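Local coordinates for amorpha-4,11-diene synthase (Artemisia annua, PDB 4GAX), which probably cyclises farnesyl diphosphate to sesquiterpene products in a metal-dependent reaction, at residues G453-R458 / H530-L535; N460-H465 / Y491-L496. All coordinates share one frame; numbering follows the deposited sequence.

Contacts 1 and 2 lie in the all-helical terpene synthase fold, with centres about 12 Å apart. They share helix 447-461. Contact 1 joins its middle to helix 519-535. Contact 2 joins its end and the following loop to the start of helix 489-513. The centre of contact 1 lies about 10 Å, and that of contact 2 about 21 Å, from the centre of the chain. Along the chain contact 2 is nested within the loop closed by contact 1. Val500 of helix 489-513 touches both Leu455 and Leu462. Helix 447-461 is thus tied to the next long helices from its buried middle to its end, which by sequence probably opens the second metal-binding motif of the family.

Contact 1: residues G453-R458 / H530-L535; sequences GILGRR and HFLDVL
Leu532 meets Gly456 with no flat group between them; the flat groups of 453-458 are two arginines away from this junction. One face of the Arg458 guanidinium carries Arg457 NH1, 4.0 Å above the plane and offset toward the rim. At its edge, in plane, lies the Ile454 CG2 methyl. The Arg457 group has Arg458 NH2 at its own edge, also in plane. Arg457 NH2 is 2.9 Å from Arg458 NE, but both are donors, so this is not a hydrogen bond. The Arg457 NE salt bridge to Asp410 probably offsets part of the gathered charge.

The contact itself is apolar and small, burying 105 Å² in all. Leu532 supplies most of it. Its CB points toward 453-458, and with CG beside the backbone N (chi1 -59°) CD1 lands on Gly456. This methyl is equally near Gly456 CA and Gly456 N, 4.1 Å from each. The CA atoms of Gly456 and Leu532 are 6.2 Å apart, so the helices pack closely here. Leu455 CB also points at 530-535; with CG opposite the backbone N (chi1 174°), its CD2 comes to 4.4 Å from Leu532 CD1.

This is apolar helix-helix packing inside the all-helical terpene synthase fold, joining helices 447-461 and 519-535. Leu455 also touches Val500, Trp504 and Ile507, so helix 489-513 closes in on the same corner. From helix 519-535, Phe531 meets Trp288 of helix 282-292, and the His530 and Trp215 rings meet edge-to-face. The contact thus sits in the buried interior, with helices on several sides.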
loop_
_atom_site.group_PDB
_atom_site.type_symbol
_atom_site.label_atom_id
_atom_site.label_comp_id
_atom_site.label_asym_id
_atom_site.label_seq_id
_atom_site.Cartn_x
_atom_site.Cartn_y
_atom_site.Cartn_z
ATOM N N GLY A 453 -11.736 2.439 -4.576
ATOM C CA GLY A 453 -12.347 1.748 -5.702
ATOM C C GLY A 453 -12.352 2.569 -6.984
ATOM O O GLY A 453 -12.036 2.056 -8.064
ATOM N N ILE A 454 -12.715 3.846 -6.878
ATOM C CA ILE A 454 -12.767 4.719 -8.049
ATOM C C ILE A 454 -11.359 4.985 -8.597
ATOM O O ILE A 454 -11.129 4.934 -9.812
ATOM C CB ILE A 454 -13.421 6.072 -7.721
ATOM C CG1 ILE A 454 -14.888 5.889 -7.319
ATOM C CG2 ILE A 454 -13.336 7.008 -8.924
ATOM C CD1 ILE A 454 -15.576 7.202 -6.956
ATOM N N LEU A 455 -10.421 5.267 -7.697
ATOM C CA LEU A 455 -9.035 5.525 -8.085
ATOM C C LEU A 455 -8.444 4.312 -8.806
ATOM O O LEU A 455 -7.742 4.457 -9.803
ATOM C CB LEU A 455 -8.198 5.844 -6.847
ATOM C CG LEU A 455 -6.683 6.014 -7.039
ATOM C CD1 LEU A 455 -6.361 7.125 -8.019
ATOM C CD2 LEU A 455 -6.021 6.292 -5.705
ATOM N N GLY A 456 -8.736 3.121 -8.287
ATOM C CA GLY A 456 -8.268 1.881 -8.879
ATOM C C GLY A 456 -8.763 1.724 -10.303
ATOM O O GLY A 456 -8.013 1.288 -11.187
ATOM N N ARG A 457 -10.025 2.081 -10.526
ATOM C CA ARG A 457 -10.603 2.021 -11.854
ATOM C C ARG A 457 -9.946 3.057 -12.757
ATOM O O ARG A 457 -9.634 2.762 -13.910
ATOM C CB ARG A 457 -12.118 2.240 -11.785
ATOM C CG ARG A 457 -12.884 1.796 -13.017
ATOM C CD ARG A 457 -14.373 2.126 -12.893
ATOM N NE ARG A 457 -14.585 3.479 -12.383
ATOM C CZ ARG A 457 -14.397 4.590 -13.093
ATOM N NH1 ARG A 457 -13.988 4.521 -14.354
ATOM N NH2 ARG A 457 -14.616 5.774 -12.537
ATOM N N ARG A 458 -9.723 4.265 -12.237
ATOM C CA ARG A 458 -9.104 5.325 -13.036
ATOM C C ARG A 458 -7.663 4.979 -13.400
ATOM O O ARG A 458 -7.228 5.207 -14.530
ATOM C CB ARG A 458 -9.126 6.673 -12.304
ATOM C CG ARG A 458 -10.514 7.179 -11.912
ATOM C CD ARG A 458 -11.296 7.711 -13.102
ATOM N NE ARG A 458 -12.687 7.986 -12.746
ATOM C CZ ARG A 458 -13.576 8.555 -13.556
ATOM N NH1 ARG A 458 -13.225 8.925 -14.780
ATOM N NH2 ARG A 458 -14.819 8.759 -13.138
ATOM N N HIS A 530 -2.073 3.101 -1.832
ATOM C CA HIS A 530 -0.844 3.529 -2.510
ATOM C C HIS A 530 -0.283 2.437 -3.417
ATOM O O HIS A 530 0.312 2.719 -4.469
ATOM C CB HIS A 530 0.205 3.987 -1.488
ATOM C CG HIS A 530 -0.092 5.330 -0.900
ATOM N ND1 HIS A 530 0.132 5.632 0.427
ATOM C CD2 HIS A 530 -0.593 6.451 -1.467
ATOM C CE1 HIS A 530 -0.226 6.885 0.654
ATOM N NE2 HIS A 530 -0.676 7.403 -0.478
ATOM N N PHE A 531 -0.499 1.186 -3.028
ATOM C CA PHE A 531 -0.088 0.070 -3.887
ATOM C C PHE A 531 -0.701 0.122 -5.284
ATOM O O PHE A 531 -0.099 -0.362 -6.274
ATOM C CB PHE A 531 -0.402 -1.279 -3.229
ATOM C CG PHE A 531 -0.016 -2.445 -4.075
ATOM C CD1 PHE A 531 1.321 -2.766 -4.251
ATOM C CD2 PHE A 531 -0.978 -3.206 -4.720
ATOM C CE1 PHE A 531 1.695 -3.838 -5.043
ATOM C CE2 PHE A 531 -0.608 -4.290 -5.516
ATOM C CZ PHE A 531 0.731 -4.605 -5.674
ATOM N N LEU A 532 -1.889 0.708 -5.397
ATOM C CA LEU A 532 -2.570 0.745 -6.703
ATOM C C LEU A 532 -1.710 1.471 -7.722
ATOM O O LEU A 532 -1.749 1.161 -8.919
ATOM C CB LEU A 532 -3.940 1.431 -6.610
ATOM C CG LEU A 532 -5.009 0.855 -5.667
ATOM C CD1 LEU A 532 -6.135 1.876 -5.432
ATOM C CD2 LEU A 532 -5.568 -0.432 -6.219
ATOM N N ASP A 533 -0.918 2.428 -7.241
ATOM C CA ASP A 533 -0.029 3.182 -8.122
ATOM C C ASP A 533 1.055 2.279 -8.701
ATOM O O ASP A 533 1.519 2.506 -9.813
ATOM C CB ASP A 533 0.606 4.362 -7.371
ATOM C CG ASP A 533 0.939 5.529 -8.291
ATOM O OD1 ASP A 533 0.146 5.818 -9.223
ATOM O OD2 ASP A 533 1.996 6.159 -8.084
ATOM N N VAL A 534 1.450 1.253 -7.944
ATOM C CA VAL A 534 2.423 0.260 -8.404
ATOM C C VAL A 534 1.736 -0.791 -9.263
ATOM O O VAL A 534 2.241 -1.208 -10.315
ATOM C CB VAL A 534 3.091 -0.449 -7.200
ATOM C CG1 VAL A 534 3.831 -1.706 -7.657
ATOM C CG2 VAL A 534 4.039 0.522 -6.480
ATOM N N LEU A 535 0.571 -1.226 -8.808
ATOM C CA LEU A 535 -0.219 -2.197 -9.556
ATOM C C LEU A 535 -0.461 -1.714 -10.987
ATOM O O LEU A 535 -0.252 -2.453 -11.951
ATOM C CB LEU A 535 -1.561 -2.418 -8.854
ATOM C CG LEU A 535 -2.122 -3.838 -8.781
ATOM C CD1 LEU A 535 -3.651 -3.832 -8.818
ATOM C CD2 LEU A 535 -1.534 -4.735 -9.858
#

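Contact 2: residues N460-H465 / Y491-L496; sequences NDLAGH and YAKNLL
Leu462 reaches from the loop after helix 447-461 to touch Leu496 and Lys493 on helix 489-513. The CD2 methyl of Leu462 does the touching. It lies 4.0 Å from Leu496 CD1 and 4.2 Å from Leu496 CB, so it rests along the base and one branch of that side chain. The two leucines cross obliquely. In both, CG is beside the backbone N and anti to the carbonyl carbon (chi1 -78° in Leu462, -69° in Leu496). Each CB points at the other segment, and these torsions bring CD2 of Leu462 against CD1 of Leu496. The nearest CA atoms, those of Leu462 and Leu496, are 8.3 Å apart, so the two segments meet through side chains and not through their backbones.

Lys493 adds its aliphatic part at the margin. Its CB sets off beside the contact, but a bend at chi2 (-80°) brings the chain round, and its CD comes within 4.4 Å of Leu462 CD2.

A last turn follows the helix, with Gly464 N hydrogen-bonded to Asn460 O at 2.7 Å, though Ala463 to His465 are poorly ordered. At the Gly464 backbone angles a CB would jam against the carbonyl O of the residue before, so glycine fits here. The sequence NDLAGH is consistent with the start of the family's second metal-binding motif.

Asp461 O accepts a hydrogen bond from Ser477 OG, just before helix 478-485. Leu496 also packs on Val478 and Tyr481 of that helix, and Leu462 on Tyr497 and Val500 of helix 489-513. The contact therefore lies where three helices converge.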
loop_
_atom_site.group_PDB
_atom_site.type_symbol
_atom_site.label_atom_id
_atom_site.label_comp_id
_atom_site.label_asym_id
_atom_site.label_seq_id
_atom_site.Cartn_x
_atom_site.Cartn_y
_atom_site.Cartn_z
ATOM N N ASN A 460 -6.304 2.048 -13.657
ATOM C CA ASN A 460 -6.310 0.935 -14.607
ATOM C C ASN A 460 -6.776 1.370 -16.000
ATOM O O ASN A 460 -6.357 0.797 -17.002
ATOM C CB ASN A 460 -7.164 -0.221 -14.076
ATOM C CG ASN A 460 -7.001 -1.495 -14.890
ATOM O OD1 ASN A 460 -6.074 -1.622 -15.695
ATOM N ND2 ASN A 460 -7.899 -2.454 -14.672
ATOM N N ASP A 461 -7.624 2.395 -16.061
ATOM C CA ASP A 461 -8.089 2.932 -17.340
ATOM C C ASP A 461 -7.026 3.777 -18.039
ATOM O O ASP A 461 -7.182 4.140 -19.206
ATOM C CB ASP A 461 -9.362 3.760 -17.154
ATOM C CG ASP A 461 -10.576 2.904 -16.863
ATOM O OD1 ASP A 461 -10.407 1.697 -16.574
ATOM O OD2 ASP A 461 -11.701 3.442 -16.913
ATOM N N LEU A 462 -5.955 4.097 -17.321
ATOM C CA LEU A 462 -4.851 4.865 -17.895
ATOM C C LEU A 462 -3.674 3.980 -18.306
ATOM O O LEU A 462 -2.542 4.453 -18.420
ATOM C CB LEU A 462 -4.400 5.966 -16.938
ATOM C CG LEU A 462 -5.309 7.195 -16.928
ATOM C CD1 LEU A 462 -5.193 7.942 -15.604
ATOM C CD2 LEU A 462 -4.964 8.111 -18.092
ATOM N N ALA A 463 -3.959 2.694 -18.510
ATOM C CA ALA A 463 -3.030 1.760 -19.146
ATOM C C ALA A 463 -3.782 0.575 -19.771
ATOM O O ALA A 463 -3.314 -0.016 -20.746
ATOM C CB ALA A 463 -1.987 1.272 -18.149
ATOM N N GLY A 464 -4.940 0.231 -19.205
ATOM C CA GLY A 464 -5.813 -0.780 -19.784
ATOM C C GLY A 464 -6.241 -1.922 -18.870
ATOM O O GLY A 464 -5.404 -2.582 -18.251
ATOM N N HIS A 465 -7.552 -2.156 -18.794
ATOM C CA HIS A 465 -8.103 -3.282 -18.036
ATOM C C HIS A 465 -7.826 -4.613 -18.737
ATOM O O HIS A 465 -8.439 -5.635 -18.422
ATOM C CB HIS A 465 -9.599 -3.098 -17.819
ATOM N N TYR A 491 -5.286 16.913 -24.225
ATOM C CA TYR A 491 -6.155 17.572 -23.253
ATOM C C TYR A 491 -6.839 16.515 -22.395
ATOM O O TYR A 491 -6.921 16.653 -21.181
ATOM C CB TYR A 491 -7.191 18.426 -23.991
ATOM C CG TYR A 491 -8.014 19.373 -23.134
ATOM C CD1 TYR A 491 -7.605 19.744 -21.855
ATOM C CD2 TYR A 491 -9.208 19.900 -23.620
ATOM C CE1 TYR A 491 -8.376 20.615 -21.079
ATOM C CE2 TYR A 491 -9.980 20.767 -22.859
ATOM C CZ TYR A 491 -9.562 21.124 -21.593
ATOM O OH TYR A 491 -10.339 21.989 -20.843
ATOM N N ALA A 492 -7.316 15.449 -23.032
ATOM C CA ALA A 492 -7.922 14.336 -22.307
ATOM C C ALA A 492 -6.991 13.786 -21.235
ATOM O O ALA A 492 -7.401 13.587 -20.080
ATOM C CB ALA A 492 -8.344 13.229 -23.277
ATOM N N LYS A 493 -5.733 13.560 -21.602
ATOM C CA LYS A 493 -4.764 13.017 -20.649
ATOM C C LYS A 493 -4.575 13.952 -19.464
ATOM O O LYS A 493 -4.520 13.507 -18.317
ATOM C CB LYS A 493 -3.413 12.752 -21.323
ATOM C CG LYS A 493 -3.380 11.539 -22.252
ATOM C CD LYS A 493 -3.227 10.230 -21.485
ATOM C CE LYS A 493 -1.975 9.476 -21.927
ATOM N NZ LYS A 493 -1.941 8.074 -21.411
ATOM N N ASN A 494 -4.473 15.248 -19.737
ATOM C CA ASN A 494 -4.361 16.223 -18.650
ATOM C C ASN A 494 -5.576 16.238 -17.717
ATOM O O ASN A 494 -5.433 16.314 -16.486
ATOM C CB ASN A 494 -4.100 17.620 -19.209
ATOM C CG ASN A 494 -2.631 17.858 -19.493
ATOM O OD1 ASN A 494 -1.872 18.255 -18.602
ATOM N ND2 ASN A 494 -2.213 17.598 -20.735
ATOM N N LEU A 495 -6.765 16.155 -18.308
ATOM C CA LEU A 495 -7.999 16.129 -17.536
ATOM C C LEU A 495 -8.073 14.882 -16.672
ATOM O O LEU A 495 -8.386 14.965 -15.476
ATOM C CB LEU A 495 -9.199 16.187 -18.471
ATOM C CG LEU A 495 -9.344 17.526 -19.193
ATOM C CD1 LEU A 495 -10.412 17.456 -20.280
ATOM C CD2 LEU A 495 -9.650 18.648 -18.219
ATOM N N LEU A 496 -7.778 13.730 -17.272
ATOM C CA LEU A 496 -7.823 12.462 -16.549
ATOM C C LEU A 496 -6.780 12.416 -15.452
ATOM O O LEU A 496 -7.035 11.895 -14.369
ATOM C CB LEU A 496 -7.632 11.268 -17.505
ATOM C CG LEU A 496 -8.758 10.972 -18.492
ATOM C CD1 LEU A 496 -8.421 9.728 -19.318
ATOM C CD2 LEU A 496 -10.100 10.796 -17.780
#